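Local coordinates for protein ParB-C (PDB 4RS7) that belongs to the DNA-binding proteins, has a histone-like fold and probably takes part in segregating the archaeal plasmid pNOB8, at residues Leu47-Asn50 with Thr51-Leu55; Glu72-Arg75 with Pro76-Arg79. One frame throughout, in Å; residues are numbered along the deposited sequence.

Contact 1 (Leu47-Asn50 with Thr51-Leu55)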
loop_
_atom_site.group_PDB
_atom_site.type_symbol
_atom_site.label_atom_id
_atom_site.label_comp_id
_atom_site.label_asym_id
_atom_site.label_seq_id
_atom_site.Cartn_x
_atom_site.Cartn_y
_atom_site.Cartn_z
ATOM N N LEU A 47 -6.826 7.173 6.281
ATOM C CA LEU A 47 -7.379 6.456 7.425
ATOM C C LEU A 47 -6.470 6.629 8.638
ATOM O O LEU A 47 -6.943 6.904 9.736
ATOM C CB LEU A 47 -7.576 4.970 7.114
ATOM C CG LEU A 47 -8.107 4.111 8.271
ATOM C CD1 LEU A 47 -9.412 4.673 8.804
ATOM C CD2 LEU A 47 -8.283 2.663 7.841
ATOM N N TRP A 48 -5.165 6.473 8.433
ATOM C CA TRP A 48 -4.201 6.674 9.515
ATOM C C TRP A 48 -4.378 8.042 10.172
ATOM O O TRP A 48 -4.584 8.131 11.380
ATOM C CB TRP A 48 -2.768 6.530 9.005
ATOM C CG TRP A 48 -1.734 6.839 10.046
ATOM C CD1 TRP A 48 -0.975 7.971 10.140
ATOM C CD2 TRP A 48 -1.352 6.007 11.149
ATOM N NE1 TRP A 48 -0.138 7.892 11.232
ATOM C CE2 TRP A 48 -0.350 6.695 11.866
ATOM C CE3 TRP A 48 -1.757 4.744 11.596
ATOM C CZ2 TRP A 48 0.254 6.162 13.005
ATOM C CZ3 TRP A 48 -1.155 4.215 12.735
ATOM C CH2 TRP A 48 -0.165 4.925 13.425
ATOM N N TYR A 49 -4.303 9.100 9.373
ATOM C CA TYR A 49 -4.382 10.466 9.898
ATOM C C TYR A 49 -5.687 10.744 10.645
ATOM O O TYR A 49 -5.728 11.585 11.543
ATOM C CB TYR A 49 -4.209 11.490 8.771
ATOM C CG TYR A 49 -2.796 11.602 8.231
ATOM C CD1 TYR A 49 -2.551 11.543 6.869
ATOM C CD2 TYR A 49 -1.715 11.774 9.085
ATOM C CE1 TYR A 49 -1.266 11.647 6.369
ATOM C CE2 TYR A 49 -0.425 11.883 8.593
ATOM C CZ TYR A 49 -0.209 11.817 7.236
ATOM O OH TYR A 49 1.070 11.924 6.737
ATOM N N ASN A 50 -6.751 10.044 10.269
ATOM C CA ASN A 50 -8.064 10.274 10.869
ATOM C C ASN A 50 -8.415 9.351 12.029
ATOM O O ASN A 50 -9.504 9.450 12.591
ATOM C CB ASN A 50 -9.159 10.190 9.802
ATOM C CG ASN A 50 -9.194 11.409 8.916
ATOM O OD1 ASN A 50 -9.840 12.403 9.241
ATOM N ND2 ASN A 50 -8.486 11.349 7.791
ATOM N N THR A 51 -7.510 8.447 12.380
ATOM C CA THR A 51 -7.793 7.502 13.451
ATOM C C THR A 51 -6.615 7.358 14.407
ATOM O O THR A 51 -6.477 8.136 15.348
ATOM C CB THR A 51 -8.217 6.110 12.911
ATOM O OG1 THR A 51 -7.200 5.587 12.049
ATOM C CG2 THR A 51 -9.534 6.208 12.143
ATOM N N VAL A 52 -5.764 6.369 14.160
ATOM C CA VAL A 52 -4.668 6.082 15.078
ATOM C C VAL A 52 -3.708 7.257 15.267
ATOM O O VAL A 52 -3.173 7.448 16.359
ATOM C CB VAL A 52 -3.886 4.824 14.665
ATOM C CG1 VAL A 52 -2.786 4.530 15.682
ATOM C CG2 VAL A 52 -4.827 3.643 14.545
ATOM N N ASP A 53 -3.488 8.051 14.222
ATOM C CA ASP A 53 -2.582 9.190 14.361
ATOM C C ASP A 53 -3.107 10.174 15.405
ATOM O O ASP A 53 -2.331 10.794 16.127
ATOM C CB ASP A 53 -2.358 9.909 13.032
ATOM C CG ASP A 53 -1.189 10.882 13.089
ATOM O OD1 ASP A 53 -0.100 10.482 13.548
ATOM O OD2 ASP A 53 -1.355 12.048 12.675
ATOM N N LEU A 54 -4.426 10.316 15.480
ATOM C CA LEU A 54 -5.024 11.247 16.431
ATOM C C LEU A 54 -4.833 10.726 17.847
ATOM O O LEU A 54 -4.453 11.469 18.752
ATOM C CB LEU A 54 -6.511 11.446 16.138
ATOM C CG LEU A 54 -6.860 12.050 14.776
ATOM C CD1 LEU A 54 -8.372 12.098 14.593
ATOM C CD2 LEU A 54 -6.249 13.432 14.620
ATOM N N LEU A 55 -5.100 9.440 18.027
ATOM C CA LEU A 55 -4.894 8.780 19.309
ATOM C C LEU A 55 -3.464 8.978 19.822
ATOM O O LEU A 55 -3.259 9.386 20.964
ATOM C CB LEU A 55 -5.222 7.290 19.189
ATOM C CG LEU A 55 -4.969 6.405 20.408
ATOM C CD1 LEU A 55 -5.875 6.807 21.563
ATOM C CD2 LEU A 55 -5.173 4.945 20.039
HETATM O O HOH W 1 1.758 9.867 11.613
HETATM O O HOH W 2 -3.646 13.380 12.093
#
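Trp-48 O receives two backbone N-H groups at the break between helix 24-50 and helix 52-58, an interruption in the winding of this histone-like, all-helical fold, after which the chain keeps much the same direction. Thr-51 N lies 3.1 Å from Trp-48 O and Asp-53 N 3.0 Å from the same oxygen, the two donors reaching it from opposite faces of the carbonyl plane. The break falls at Thr-51, whose psi of -94° takes the backbone out of helical geometry. Thr-51 holds the N-cap position of the second helix, yet its hydroxyl turns back to the first: with chi1 at 57°, OG1 sits between its own N and carbonyl carbon and donates to Leu-47 O at 2.7 Å, from above that carbonyl's plane.

Past the break, Trp-48 packs against both residues that start the new helix. Asp-53 CB lies over one face of the indole, a CH-pi contact 3.8 Å from the centroid of the five-membered ring, while Val-52 CG1 meets Trp-48 CZ3 obliquely at 3.4 Å. Ile-69, Phe-70 (edge-to-face) and Met-73 of helix 63-74 also pack on the indole. A water in the plane of the indole edge accepts from Trp-48 NE1 and donates to Asp-53 OD1, 2.8 Å from each. The buried carboxylate also has cationic partners, Lys-57 at OD2 and Arg-66 at OD1, which would probably favour its ionised form. A second water bridges Tyr-49 O and Asp-53 OD2; that same OD2 lies at the edge of the Tyr-49 ring, 3.6 Å from CD2 and close to the ring plane.

Contact 2 (Glu72-Arg75 with Pro76-Arg79); sequences EMVR and PYFR
Phe-78 folds back over Val-74 and Arg-75 just where helix 63-74 runs out through a short 3-10 turn. Its CB starts 3.5 Å from Arg-75 O, and CG, anti to its own carbonyl carbon (chi1 -73°), turns the ring back toward the helix. Val-74 O stands 3.9 Å above one face of that ring, offset toward the rim and near CD2. On one flank Phe-78 CD1 comes within 4.2 Å of Arg-75 CD, the guanidinium and ring planes only 25° apart. CE1 and CE2 both approach Val-74 CG2, and at the tip CZ meets that methyl at 3.5 Å. With the ring cut back to an alanine, Val-74 CG2 would probably lose its aromatic neighbour, and Phe-78 of the second subunit is likely to be left without its stacking mate.

Two backbone bonds close the turn beneath: Tyr-77 N to Val-74 O at 2.7 Å, and Phe-78 N to Arg-75 O at 3.0 Å. Pro-76, lacking an N-H, can make no such bond. Phe-78 then centres an inverse gamma turn with a weak bond from Arg-79 N to Tyr-77 O, and Arg-79 NE gives a bent bond (135° at the hydrogen) to Pro-76 O at 2.9 Å, the oxygen lying in the guanidinium plane.

Much of the turn faces the second subunit. Tyr-77 OH bonds to Trp-34 O and the Phe-78 ring meets Tyr-41 edge-to-face, Trp-34 and Tyr-41 both lying on helix 24-50 of that subunit, while within the chain Arg-79 forms a salt bridge with Glu-85 on helix 83-86.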
loop_
_atom_site.group_PDB
_atom_site.type_symbol
_atom_site.label_atom_id
_atom_site.label_comp_id
_atom_site.label_asym_id
_atom_site.label_seq_id
_atom_site.Cartn_x
_atom_site.Cartn_y
_atom_site.Cartn_z
ATOM N N GLU A 72 5.167 0.008 11.257
ATOM C CA GLU A 72 5.033 -1.260 11.962
ATOM C C GLU A 72 3.689 -1.893 11.628
ATOM O O GLU A 72 3.589 -3.111 11.477
ATOM C CB GLU A 72 5.170 -1.058 13.471
ATOM C CG GLU A 72 5.190 -2.346 14.277
ATOM C CD GLU A 72 5.575 -2.105 15.725
ATOM O OE1 GLU A 72 6.765 -1.843 15.988
ATOM O OE2 GLU A 72 4.687 -2.159 16.598
HETATM N N MSE A 73 2.660 -1.060 11.499
HETATM C CA MSE A 73 1.315 -1.548 11.207
HETATM C C MSE A 73 1.159 -2.065 9.777
HETATM O O MSE A 73 0.516 -3.092 9.555
HETATM C CB MSE A 73 0.266 -0.458 11.465
HETATM C CG MSE A 73 -1.156 -0.869 11.078
HETATM SE SE MSE A 73 -2.466 0.561 11.299
HETATM C CE MSE A 73 -2.659 0.515 13.246
ATOM N N VAL A 74 1.743 -1.360 8.811
ATOM C CA VAL A 74 1.397 -1.612 7.409
ATOM C C VAL A 74 2.480 -2.266 6.546
ATOM O O VAL A 74 2.195 -2.700 5.435
ATOM C CB VAL A 74 0.892 -0.328 6.707
ATOM C CG1 VAL A 74 -0.260 0.285 7.502
ATOM C CG2 VAL A 74 2.033 0.677 6.530
ATOM N N ARG A 75 3.710 -2.339 7.041
ATOM C CA ARG A 75 4.783 -2.943 6.251
ATOM C C ARG A 75 4.415 -4.314 5.656
ATOM O O ARG A 75 4.694 -4.580 4.488
ATOM C CB ARG A 75 6.082 -3.036 7.056
ATOM C CG ARG A 75 7.158 -3.883 6.383
ATOM C CD ARG A 75 7.434 -3.420 4.955
ATOM N NE ARG A 75 8.428 -4.263 4.297
ATOM C CZ ARG A 75 8.142 -5.361 3.602
ATOM N NH1 ARG A 75 6.885 -5.759 3.463
ATOM N NH2 ARG A 75 9.117 -6.064 3.043
ATOM N N PRO A 76 3.793 -5.193 6.458
ATOM C CA PRO A 76 3.410 -6.503 5.916
ATOM C C PRO A 76 2.432 -6.407 4.743
ATOM O O PRO A 76 2.295 -7.370 3.990
ATOM C CB PRO A 76 2.731 -7.188 7.109
ATOM C CG PRO A 76 3.321 -6.526 8.307
ATOM C CD PRO A 76 3.512 -5.090 7.899
ATOM N N TYR A 77 1.773 -5.262 4.593
ATOM C CA TYR A 77 0.789 -5.067 3.529
ATOM C C TYR A 77 1.407 -4.532 2.236
ATOM O O TYR A 77 0.745 -4.497 1.199
ATOM C CB TYR A 77 -0.305 -4.101 3.989
ATOM C CG TYR A 77 -1.064 -4.549 5.221
ATOM C CD1 TYR A 77 -1.515 -3.619 6.148
ATOM C CD2 TYR A 77 -1.346 -5.890 5.448
ATOM C CE1 TYR A 77 -2.214 -4.008 7.272
ATOM C CE2 TYR A 77 -2.051 -6.291 6.575
ATOM C CZ TYR A 77 -2.482 -5.341 7.482
ATOM O OH TYR A 77 -3.180 -5.713 8.607
ATOM N N PHE A 78 2.660 -4.094 2.312
ATOM C CA PHE A 78 3.357 -3.529 1.157
ATOM C C PHE A 78 3.868 -4.649 0.257
ATOM O O PHE A 78 5.073 -4.883 0.161
ATOM C CB PHE A 78 4.537 -2.659 1.604
ATOM C CG PHE A 78 4.140 -1.339 2.217
ATOM C CD1 PHE A 78 5.042 -0.628 2.994
ATOM C CD2 PHE A 78 2.883 -0.801 2.005
ATOM C CE1 PHE A 78 4.695 0.593 3.552
ATOM C CE2 PHE A 78 2.530 0.418 2.560
ATOM C CZ PHE A 78 3.435 1.114 3.333
ATOM N N ARG A 79 2.944 -5.348 -0.390
ATOM C CA ARG A 79 3.292 -6.492 -1.218
ATOM C C ARG A 79 2.160 -6.791 -2.182
ATOM O O ARG A 79 1.077 -6.217 -2.078
ATOM C CB ARG A 79 3.547 -7.718 -0.332
ATOM C CG ARG A 79 2.306 -8.198 0.417
ATOM C CD ARG A 79 2.632 -9.266 1.467
ATOM N NE ARG A 79 1.470 -9.543 2.311
ATOM C CZ ARG A 79 0.504 -10.401 2.001
ATOM N NH1 ARG A 79 0.557 -11.089 0.869
ATOM N NH2 ARG A 79 -0.516 -10.579 2.827
#

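Overall arrangement
Contacts 1 and 2 follow in series along the chain, with their centres about 16 Å apart. Helix 52-58, which begins in contact 1, is followed in the chain by helix 63-74, at whose end contact 2 lies. They touch through the selenomethionine Met-73: its CE lies 4.0 Å from Val-52 CG2 and equally 4.0 Å from Trp-48 CZ3. Contact 2 is nearer the middle of the chain, about 12 Å from its centre against 19 Å for contact 1. Both meet the second subunit: Tyr-49 of contact 1 bonds through OH to Phe-81 O of that subunit, while Glu-72 of contact 2 accepts from its Ser-12 N. The helix break and the helix end thus share one dimer interface.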